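Extracellular solute-binding protein family 1 (PDB 5CI5) binds alpha-D-tagatopyranose between its two lobes and probably delivers the sugar to a partner ABC transporter for uptake. Local coordinates at residues A[194-199]-A[224-229]; A[200-205]-A[293-298]; A[79-84]-A[301-306]; A[26-31]-A[56-61]. All blocks are in the same frame, centred on the assembly; numbering follows the deposited sequence.

Contact 1 (A[194-199]-A[224-229]); sequences LGYMMF and KALKFY
Tyr229 turns the edge of its ring toward one face of the Phe199 ring, an edge-to-face pair with centroids 5.0 Å apart and planes at 65°. The touching atom is Tyr229 CD1, 3.5 Å from Phe199 CE1, while Tyr229 CB adds a CH-pi contact over that face. With its CG anti to the backbone N (chi1 -173°), Tyr229 reaches across to helix 190-202, where one face of its ring lies over the backbone of Gly195 and Tyr196. Its OH stands 3.5 Å from Gly195 CA, so close that a beta carbon on this residue would clash with it, and is hydrogen-bonded to Ser185 O. The edge of Phe199 meets Phe228, CE2 to CD2 at 3.5 Å, in an oblique aromatic pair. These three rings form an aromatic cluster between two helices of the solute-binding fold, 190-202 and 220-234, the axes of whose short segments approach to 9.0 Å, their directions 121° apart. Replacing Phe199 by an alanine would probably open a gap in the cluster and leave the Tyr229 edge without the face it packs on. One turn earlier on helix 190-202, Tyr196 brings the edge of its ring to Leu226 N, 3.6 Å from CE1, and its OH bonds to Gly222 O. Ala225 CB presses against Phe199 O.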
# COMPACT_ATOMS: atom_id res chain seq x y z
N LEU A 194 -7.77 3.31 0.99
CA LEU A 194 -6.69 4.08 0.41
C LEU A 194 -7.18 4.93 -0.74
O LEU A 194 -6.75 6.08 -0.89
CB LEU A 194 -5.55 3.15 -0.04
CG LEU A 194 -4.77 2.48 1.10
CD1 LEU A 194 -4.03 1.27 0.58
CD2 LEU A 194 -3.82 3.47 1.74
N GLY A 195 -8.07 4.38 -1.56
CA GLY A 195 -8.67 5.14 -2.65
C GLY A 195 -9.42 6.35 -2.13
O GLY A 195 -9.23 7.48 -2.58
N TYR A 196 -10.30 6.13 -1.15
CA TYR A 196 -11.01 7.25 -0.59
C TYR A 196 -10.05 8.30 0.01
O TYR A 196 -10.23 9.51 -0.21
CB TYR A 196 -12.01 6.78 0.47
CG TYR A 196 -12.68 7.97 1.11
CD1 TYR A 196 -13.56 8.77 0.36
CD2 TYR A 196 -12.42 8.31 2.41
CE1 TYR A 196 -14.14 9.90 0.92
CE2 TYR A 196 -13.01 9.43 2.97
CZ TYR A 196 -13.86 10.20 2.22
OH TYR A 196 -14.43 11.33 2.80
N MSE A 197 -9.04 7.85 0.75
CA MSE A 197 -8.05 8.77 1.32
C MSE A 197 -7.34 9.58 0.25
O MSE A 197 -7.13 10.78 0.45
CB MSE A 197 -7.00 8.01 2.15
CG MSE A 197 -7.53 7.53 3.47
SE MSE A 197 -6.18 6.56 4.50
CE MSE A 197 -4.96 8.07 4.86
N MSE A 198 -6.96 8.95 -0.86
CA MSE A 198 -6.34 9.70 -1.97
C MSE A 198 -7.23 10.85 -2.41
O MSE A 198 -6.75 11.97 -2.59
CB MSE A 198 -6.02 8.76 -3.15
CG MSE A 198 -4.91 7.81 -2.86
SE MSE A 198 -3.18 8.73 -2.93
CE MSE A 198 -3.06 8.94 -4.85
N PHE A 199 -8.53 10.60 -2.57
CA PHE A 199 -9.45 11.65 -3.00
C PHE A 199 -9.76 12.67 -1.88
O PHE A 199 -9.88 13.87 -2.15
CB PHE A 199 -10.74 11.01 -3.53
CG PHE A 199 -10.60 10.44 -4.93
CD1 PHE A 199 -9.70 9.43 -5.22
CD2 PHE A 199 -11.37 10.95 -5.97
CE1 PHE A 199 -9.60 8.93 -6.52
CE2 PHE A 199 -11.26 10.47 -7.25
CZ PHE A 199 -10.36 9.47 -7.53
N LYS A 224 -17.30 15.83 -0.96
CA LYS A 224 -16.93 16.05 -2.34
C LYS A 224 -16.08 14.85 -2.84
O LYS A 224 -16.31 14.33 -3.93
CB LYS A 224 -16.16 17.36 -2.49
CG LYS A 224 -15.89 17.75 -3.91
CD LYS A 224 -15.07 19.00 -4.01
CE LYS A 224 -14.85 19.40 -5.45
NZ LYS A 224 -14.03 20.64 -5.52
N ALA A 225 -15.11 14.44 -2.03
CA ALA A 225 -14.26 13.29 -2.35
C ALA A 225 -15.07 12.01 -2.48
O ALA A 225 -14.89 11.25 -3.41
CB ALA A 225 -13.18 13.12 -1.28
N LEU A 226 -15.98 11.78 -1.53
CA LEU A 226 -16.81 10.58 -1.58
C LEU A 226 -17.69 10.55 -2.84
O LEU A 226 -17.81 9.51 -3.50
CB LEU A 226 -17.69 10.48 -0.32
CG LEU A 226 -18.61 9.27 -0.27
CD1 LEU A 226 -17.87 7.93 -0.45
CD2 LEU A 226 -19.42 9.26 1.03
N LYS A 227 -18.30 11.67 -3.16
CA LYS A 227 -19.16 11.76 -4.34
C LYS A 227 -18.37 11.55 -5.64
O LYS A 227 -18.80 10.79 -6.50
CB LYS A 227 -19.89 13.10 -4.37
CG LYS A 227 -20.98 13.17 -3.35
CD LYS A 227 -21.88 14.40 -3.50
CE LYS A 227 -23.02 14.29 -2.50
NZ LYS A 227 -24.05 15.35 -2.70
N PHE A 228 -17.18 12.13 -5.76
CA PHE A 228 -16.44 11.99 -7.01
C PHE A 228 -15.89 10.59 -7.17
O PHE A 228 -16.02 10.00 -8.23
CB PHE A 228 -15.32 13.02 -7.11
CG PHE A 228 -14.61 13.04 -8.44
CD1 PHE A 228 -15.32 12.99 -9.63
CD2 PHE A 228 -13.24 13.08 -8.50
CE1 PHE A 228 -14.66 13.02 -10.86
CE2 PHE A 228 -12.57 13.12 -9.72
CZ PHE A 228 -13.28 13.08 -10.90
N TYR A 229 -15.32 10.04 -6.10
CA TYR A 229 -14.77 8.69 -6.13
C TYR A 229 -15.83 7.69 -6.54
O TYR A 229 -15.62 6.88 -7.42
CB TYR A 229 -14.19 8.35 -4.77
CG TYR A 229 -13.42 7.04 -4.68
CD1 TYR A 229 -12.21 6.88 -5.31
CD2 TYR A 229 -13.91 5.99 -3.92
CE1 TYR A 229 -11.50 5.69 -5.22
CE2 TYR A 229 -13.20 4.80 -3.81
CZ TYR A 229 -11.98 4.66 -4.44
OH TYR A 229 -11.26 3.48 -4.39

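Contact 2 (A[200-205]-A[293-298]); sequences LYAAGG and KPASVL
Lys293 and Ala295 pack against Ala202 and Tyr201 where helix 190-202 ends in a Schellman motif, with Gly204 at positive phi and Gly205 N bonded back to Leu200 O. The partner, 293-298, is an extended piece of chain leading into strand 298-304. One hydrogen bond joins the two segments: Lys293 N donates to Ala202 O over 3.2 Å, nearly straight at hydrogen (164°), but from 40° above the carbonyl plane. A CA-H...O contact runs the other way, from Ala202 CA to Lys293 O at 3.3 Å, so the same two residues meet through both backbones. Neighbouring backbone bonds of Ala202 with Asp291 and Ala292 continue the attachment.

The apolar part is small. Ala295 points its methyl into the last helical turn, CB lying 3.7 Å from Tyr201 CB and 3.6 Å from Ala202 N. Tyr201 holds CG anti to its carbonyl carbon (chi1 -79°), which carries the ring away from 293-298; its OH bonds instead to Leu207 N, and Gly205 O sits over one ring face. On the more exposed side the aliphatic chain of Lys293 passes beside the glycine turn, with its CD 4.2 Å from Gly204 CA.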
# COMPACT_ATOMS: atom_id res chain seq x y z
N LEU A 200 -9.88 12.20 -0.65
CA LEU A 200 -10.11 13.06 0.52
C LEU A 200 -9.01 14.10 0.67
O LEU A 200 -9.28 15.29 0.80
CB LEU A 200 -10.17 12.19 1.78
CG LEU A 200 -10.26 12.87 3.14
CD1 LEU A 200 -11.55 13.64 3.33
CD2 LEU A 200 -10.07 11.82 4.25
N TYR A 201 -7.76 13.64 0.65
CA TYR A 201 -6.63 14.54 0.78
C TYR A 201 -6.48 15.40 -0.48
O TYR A 201 -6.10 16.58 -0.36
CB TYR A 201 -5.35 13.74 1.13
CG TYR A 201 -5.31 13.37 2.61
CD1 TYR A 201 -5.93 12.21 3.09
CD2 TYR A 201 -4.70 14.20 3.55
CE1 TYR A 201 -5.94 11.90 4.42
CE2 TYR A 201 -4.71 13.88 4.92
CZ TYR A 201 -5.34 12.73 5.34
OH TYR A 201 -5.38 12.37 6.69
N ALA A 202 -6.83 14.86 -1.64
CA ALA A 202 -6.79 15.67 -2.86
C ALA A 202 -7.83 16.80 -2.83
O ALA A 202 -7.66 17.81 -3.48
CB ALA A 202 -6.98 14.80 -4.10
N ALA A 203 -8.90 16.61 -2.05
CA ALA A 203 -9.93 17.63 -1.86
C ALA A 203 -9.59 18.60 -0.70
O ALA A 203 -10.38 19.50 -0.41
CB ALA A 203 -11.27 16.97 -1.60
N GLY A 204 -8.44 18.40 -0.06
CA GLY A 204 -8.01 19.22 1.07
C GLY A 204 -8.58 18.82 2.42
O GLY A 204 -8.49 19.59 3.38
N GLY A 205 -9.17 17.63 2.49
CA GLY A 205 -9.66 17.07 3.74
C GLY A 205 -8.61 16.24 4.47
O GLY A 205 -7.45 16.18 4.04
N LYS A 293 -5.47 20.18 -3.45
CA LYS A 293 -4.10 19.97 -2.97
C LYS A 293 -3.56 18.68 -3.55
O LYS A 293 -4.27 17.68 -3.56
CB LYS A 293 -4.06 19.85 -1.44
CG LYS A 293 -4.54 21.07 -0.64
CD LYS A 293 -4.15 20.92 0.84
CE LYS A 293 -4.79 22.01 1.71
NZ LYS A 293 -4.71 23.36 1.09
N PRO A 294 -2.28 18.66 -3.95
CA PRO A 294 -1.62 17.40 -4.27
C PRO A 294 -1.66 16.44 -3.11
O PRO A 294 -1.49 16.86 -1.96
CB PRO A 294 -0.18 17.81 -4.58
CG PRO A 294 -0.22 19.26 -4.80
CD PRO A 294 -1.34 19.80 -4.01
N ALA A 295 -1.87 15.16 -3.41
CA ALA A 295 -1.91 14.13 -2.37
C ALA A 295 -1.28 12.83 -2.80
O ALA A 295 -1.39 12.40 -3.94
CB ALA A 295 -3.36 13.88 -1.94
N SER A 296 -0.68 12.18 -1.81
CA SER A 296 -0.23 10.81 -1.93
C SER A 296 -0.35 10.21 -0.55
O SER A 296 -0.32 10.94 0.44
CB SER A 296 1.20 10.74 -2.46
OG SER A 296 1.67 9.40 -2.59
N VAL A 297 -0.52 8.89 -0.49
CA VAL A 297 -0.56 8.15 0.77
C VAL A 297 0.65 7.20 0.82
O VAL A 297 1.01 6.56 -0.19
CB VAL A 297 -1.88 7.34 0.95
CG1 VAL A 297 -1.88 6.54 2.24
CG2 VAL A 297 -3.09 8.29 0.91
N LEU A 298 1.26 7.13 2.00
CA LEU A 298 2.43 6.32 2.30
C LEU A 298 2.03 4.87 2.56
O LEU A 298 1.01 4.59 3.21
CB LEU A 298 3.10 6.89 3.55
CG LEU A 298 4.37 6.25 4.09
CD1 LEU A 298 5.50 6.42 3.09
CD2 LEU A 298 4.73 6.90 5.43

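Contact 3 (A[79-84]-A[301-306]); sequences PDLAFA and WALVIP. With T6T (alpha-D-tagatopyranose), chain C.
Trp301 NE1 donates a hydrogen bond to O2 of the bound tagatopyranose, 2.8 Å long and 160° at hydrogen, with O2 lying at the edge of the indole near its plane. The neighbouring strand helps to set the ring: CE3 abuts Ala84 C at 3.3 Å, and Phe83 CD2 rests 3.5 Å from Trp301 CB, the two side chains crossing at about a right angle. With CG anti to the carbonyl carbon (chi1 -64°), the benzo edge of the indole is set beside Ala84, while NE1 faces the sugar. Trp89 meets the indole edge-to-face, and the ring of Tyr135, itself bonded to the sugar, also meets it. Phe83 is flanked in turn by Leu303, whose CD2 is 3.5 Å from Phe83 CE1 as the two run side by side.

Behind these side chains the backbones pair antiparallel. Ala82 with Val304 and Ala84 with Ala302 are hydrogen-bonded pairs, two bonds each, the shortest being Ala302 N to Ala84 O at 2.7 Å; Phe83 with Leu303 is the non-hydrogen-bonded pair between them. On the face of Ala82 and Ala84, Val304 places CG1 3.8 Å from Ala84 CB. Leu81 CD1 packs on Ile305 CG1. Strand 298-304 thus pairs antiparallel with 81-85 in the mixed sheet of one lobe, with Trp301 at its cleft end in the tagatose pocket, as in sugar-binding proteins of ABC transporters.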
# COMPACT_ATOMS: atom_id res chain seq x y z
N PRO A 79 4.43 -17.41 13.10
CA PRO A 79 5.76 -17.04 12.63
C PRO A 79 6.73 -16.54 13.71
O PRO A 79 6.33 -16.04 14.78
CB PRO A 79 5.46 -15.90 11.65
CG PRO A 79 4.34 -15.23 12.30
CD PRO A 79 3.47 -16.30 12.90
N ASP A 80 8.03 -16.67 13.43
CA ASP A 80 9.08 -16.01 14.18
C ASP A 80 9.38 -14.62 13.63
O ASP A 80 9.82 -13.74 14.36
CB ASP A 80 10.34 -16.85 14.16
CG ASP A 80 10.09 -18.24 14.70
OD1 ASP A 80 9.58 -18.33 15.82
OD2 ASP A 80 10.37 -19.24 14.00
N LEU A 81 9.17 -14.44 12.32
CA LEU A 81 9.33 -13.16 11.64
C LEU A 81 8.16 -13.01 10.68
O LEU A 81 7.84 -13.95 9.98
CB LEU A 81 10.66 -13.09 10.88
CG LEU A 81 11.08 -11.71 10.38
CD1 LEU A 81 11.37 -10.75 11.50
CD2 LEU A 81 12.31 -11.86 9.44
N ALA A 82 7.49 -11.85 10.70
CA ALA A 82 6.26 -11.66 9.91
C ALA A 82 6.26 -10.31 9.24
O ALA A 82 6.66 -9.33 9.83
CB ALA A 82 4.99 -11.78 10.77
N PHE A 83 5.78 -10.29 8.00
CA PHE A 83 5.41 -9.06 7.34
C PHE A 83 4.24 -8.42 8.08
O PHE A 83 3.29 -9.09 8.46
CB PHE A 83 5.02 -9.35 5.90
CG PHE A 83 6.15 -9.16 4.92
CD1 PHE A 83 7.36 -9.85 5.06
CD2 PHE A 83 6.00 -8.30 3.83
CE1 PHE A 83 8.39 -9.66 4.16
CE2 PHE A 83 7.03 -8.10 2.95
CZ PHE A 83 8.23 -8.78 3.10
N ALA A 84 4.30 -7.10 8.24
CA ALA A 84 3.20 -6.33 8.82
C ALA A 84 3.11 -5.01 8.06
O ALA A 84 4.13 -4.34 7.82
CB ALA A 84 3.39 -6.10 10.31
N TRP A 301 5.70 -2.35 3.98
CA TRP A 301 5.67 -3.47 4.93
C TRP A 301 6.91 -3.45 5.81
O TRP A 301 7.99 -3.12 5.35
CB TRP A 301 5.58 -4.81 4.20
CG TRP A 301 4.30 -4.91 3.46
CD1 TRP A 301 4.01 -4.32 2.27
CD2 TRP A 301 3.09 -5.54 3.90
NE1 TRP A 301 2.70 -4.55 1.93
CE2 TRP A 301 2.12 -5.29 2.92
CE3 TRP A 301 2.74 -6.28 5.04
CZ2 TRP A 301 0.82 -5.79 3.02
CZ3 TRP A 301 1.45 -6.76 5.14
CH2 TRP A 301 0.50 -6.49 4.14
N ALA A 302 6.70 -3.79 7.09
CA ALA A 302 7.76 -3.99 8.07
C ALA A 302 7.89 -5.46 8.43
O ALA A 302 6.96 -6.24 8.24
CB ALA A 302 7.50 -3.18 9.34
N LEU A 303 9.07 -5.81 8.92
CA LEU A 303 9.33 -7.11 9.52
C LEU A 303 9.17 -6.98 11.04
O LEU A 303 9.75 -6.09 11.65
CB LEU A 303 10.73 -7.60 9.17
CG LEU A 303 11.04 -7.63 7.69
CD1 LEU A 303 12.52 -7.88 7.46
CD2 LEU A 303 10.21 -8.69 7.01
N VAL A 304 8.35 -7.86 11.61
CA VAL A 304 8.10 -7.85 13.06
C VAL A 304 8.37 -9.23 13.65
O VAL A 304 8.30 -10.22 12.94
CB VAL A 304 6.65 -7.41 13.43
CG1 VAL A 304 6.34 -6.07 12.77
CG2 VAL A 304 5.62 -8.45 13.04
N ILE A 305 8.69 -9.26 14.94
CA ILE A 305 8.98 -10.49 15.67
C ILE A 305 7.97 -10.65 16.78
O ILE A 305 7.93 -9.83 17.68
CB ILE A 305 10.40 -10.44 16.26
CG1 ILE A 305 11.44 -10.33 15.14
CG2 ILE A 305 10.66 -11.68 17.14
CD1 ILE A 305 12.82 -10.05 15.64
N PRO A 306 7.14 -11.71 16.72
CA PRO A 306 6.14 -11.87 17.78
C PRO A 306 6.81 -12.09 19.14
O PRO A 306 7.81 -12.79 19.24
CB PRO A 306 5.34 -13.10 17.32
CG PRO A 306 5.51 -13.11 15.84
CD PRO A 306 6.96 -12.72 15.66
O3 T6T C . 1.13 0.09 0.14
C3 T6T C . 1.18 -1.25 0.62
C4 T6T C . 0.36 -1.34 1.91
O4 T6T C . 0.81 -0.36 2.85
C5 T6T C . -1.09 -1.12 1.55
O5 T6T C . -1.91 -1.21 2.72
C6 T6T C . -1.53 -2.13 0.49
O6 T6T C . -0.72 -1.97 -0.67
C2 T6T C . 0.67 -2.18 -0.43
O2 T6T C . 0.89 -3.53 -0.02
C1 T6T C . 1.40 -1.95 -1.78
O1 T6T C . 2.77 -2.05 -1.69

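Contact 4 (A[26-31]-A[56-61]); sequences TIWIGG and EVQLFG
One face of the Trp28 indole carries the rim of Phe60, whose CZ sits 3.4 Å above the middle of the ring system; nearer the indole's rim, that same face has the amide carbon of Gln58. The six-membered ring of Trp28 and the Phe60 ring form an oblique pair, centroids 4.7 Å apart with planes at 47°, and Phe60 CE1 reaches Trp28 CG at 3.4 Å. At the edge of the Phe60 ring, near its plane, is Ile29 O. Gln58, with CG anti to its backbone N (chi1 -174°) and the chain extended beyond, runs beside the indole. Its OE1 accepts from a water, at 2.7 Å, that in turn accepts from Trp28 NE1 at 2.9 Å, a bridge joining the two polar groups. Putting a leucine in place of Trp28 would probably strip Phe60 of its flat support and leave the bridging water without its indole N-H donor, breaking the link to Gln58 OE1.

Across the opposite side of the sheet, Ile27 CG2 meets Val57 CG2 at 3.8 Å, and Ile29 CB meets Leu59 CD2. Between these two layers the strands run parallel, 19° apart, joined by five backbone bonds, from Ile27 N to Glu56 O through to Gly31 N to Phe60 O.

These strands bracket helix 37-51 in a beta-alpha-beta crossover, and that helix packs on Ile29 and Val57. Trp28 and Phe60 instead face helix 62-75, Trp28 touching Tyr65, Leu69 and Ala72, while on its other edge strand 25-30 pairs with strand 81-85.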
# COMPACT_ATOMS: atom_id res chain seq x y z
N THR A 26 10.64 -19.54 11.19
CA THR A 26 9.52 -19.41 10.27
C THR A 26 9.32 -17.95 9.90
O THR A 26 9.19 -17.11 10.81
CB THR A 26 8.22 -19.97 10.89
OG1 THR A 26 8.41 -21.35 11.22
CG2 THR A 26 7.03 -19.86 9.95
N ILE A 27 9.26 -17.65 8.59
CA ILE A 27 8.91 -16.32 8.11
C ILE A 27 7.59 -16.34 7.35
O ILE A 27 7.37 -17.20 6.52
CB ILE A 27 10.04 -15.70 7.24
CG1 ILE A 27 9.71 -14.25 6.83
CG2 ILE A 27 10.36 -16.54 6.00
CD1 ILE A 27 10.84 -13.50 6.11
N TRP A 28 6.72 -15.37 7.65
CA TRP A 28 5.50 -15.16 6.89
C TRP A 28 5.64 -13.92 6.06
O TRP A 28 5.86 -12.83 6.60
CB TRP A 28 4.31 -15.01 7.82
CG TRP A 28 3.88 -16.30 8.42
CD1 TRP A 28 4.54 -17.50 8.36
CD2 TRP A 28 2.67 -16.53 9.16
NE1 TRP A 28 3.80 -18.47 9.03
CE2 TRP A 28 2.66 -17.90 9.52
CE3 TRP A 28 1.60 -15.72 9.55
CZ2 TRP A 28 1.62 -18.47 10.25
CZ3 TRP A 28 0.57 -16.30 10.27
CH2 TRP A 28 0.58 -17.64 10.61
N ILE A 29 5.47 -14.08 4.74
CA ILE A 29 5.57 -12.98 3.79
C ILE A 29 4.18 -12.76 3.22
O ILE A 29 3.55 -13.69 2.71
CB ILE A 29 6.57 -13.29 2.68
CG1 ILE A 29 7.93 -13.63 3.29
CG2 ILE A 29 6.70 -12.10 1.72
CD1 ILE A 29 8.94 -14.20 2.34
N GLY A 30 3.72 -11.53 3.35
CA GLY A 30 2.36 -11.19 2.99
C GLY A 30 2.24 -9.96 2.12
O GLY A 30 3.10 -9.08 2.13
N GLY A 31 1.16 -9.93 1.35
CA GLY A 31 0.87 -8.79 0.51
C GLY A 31 1.23 -9.09 -0.92
O GLY A 31 1.62 -10.22 -1.27
N GLU A 56 11.46 -21.96 7.28
CA GLU A 56 10.15 -22.33 6.78
C GLU A 56 9.49 -21.05 6.31
O GLU A 56 9.38 -20.08 7.07
CB GLU A 56 9.31 -23.00 7.87
CG GLU A 56 9.79 -24.39 8.31
CD GLU A 56 9.10 -25.53 7.58
OE1 GLU A 56 8.24 -25.28 6.71
OE2 GLU A 56 9.42 -26.70 7.89
N VAL A 57 9.07 -21.03 5.05
CA VAL A 57 8.46 -19.85 4.44
C VAL A 57 6.96 -20.10 4.19
O VAL A 57 6.56 -21.16 3.69
CB VAL A 57 9.14 -19.48 3.11
CG1 VAL A 57 8.44 -18.26 2.46
CG2 VAL A 57 10.63 -19.22 3.29
N GLN A 58 6.12 -19.14 4.55
CA GLN A 58 4.73 -19.19 4.10
C GLN A 58 4.38 -17.84 3.46
O GLN A 58 4.68 -16.77 4.01
CB GLN A 58 3.78 -19.54 5.26
CG GLN A 58 2.33 -19.76 4.83
CD GLN A 58 1.49 -20.43 5.92
OE1 GLN A 58 2.02 -20.95 6.90
NE2 GLN A 58 0.16 -20.42 5.74
N LEU A 59 3.78 -17.91 2.27
CA LEU A 59 3.39 -16.74 1.48
C LEU A 59 1.90 -16.53 1.57
O LEU A 59 1.12 -17.49 1.51
CB LEU A 59 3.79 -16.93 0.01
CG LEU A 59 5.26 -17.28 -0.24
CD1 LEU A 59 5.55 -17.58 -1.72
CD2 LEU A 59 6.14 -16.17 0.27
N PHE A 60 1.49 -15.27 1.68
CA PHE A 60 0.09 -14.92 1.87
C PHE A 60 -0.34 -13.82 0.92
O PHE A 60 0.29 -12.76 0.87
CB PHE A 60 -0.19 -14.41 3.28
CG PHE A 60 0.09 -15.40 4.37
CD1 PHE A 60 1.37 -15.61 4.81
CD2 PHE A 60 -0.95 -16.08 4.99
CE1 PHE A 60 1.63 -16.47 5.85
CE2 PHE A 60 -0.70 -16.96 6.03
CZ PHE A 60 0.60 -17.17 6.45
N GLY A 61 -1.48 -14.01 0.24
CA GLY A 61 -2.09 -12.92 -0.51
C GLY A 61 -2.56 -11.78 0.39
O GLY A 61 -2.87 -11.96 1.57
O HOH W 1 3.95 -21.37 8.72

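In the fold
Contacts 3 and 4 belong to one mixed sheet, with strands 25-30 and 81-85 as neighbours, and they touch through Phe83 N with Trp28 O and Asp80 OD2 with Thr26 N. Contacts 1 and 2 share helix 190-202 on the opposite side of the chain's centre; the centres of contacts 1 and 3 are about 31 Å apart. Contacts 1 and 3 are buried, whereas 2 and 4 are partly exposed. Their chemistry depends rather on the elements joined: the helix pair of contact 1 has no hydrogen bond across it and relies on rings, contact 2 has one backbone bond, and the two strand pairs are ladders of them. Contact 3 delivers Trp301 to the sugar, and contact 1 holds Leu194, which touches it.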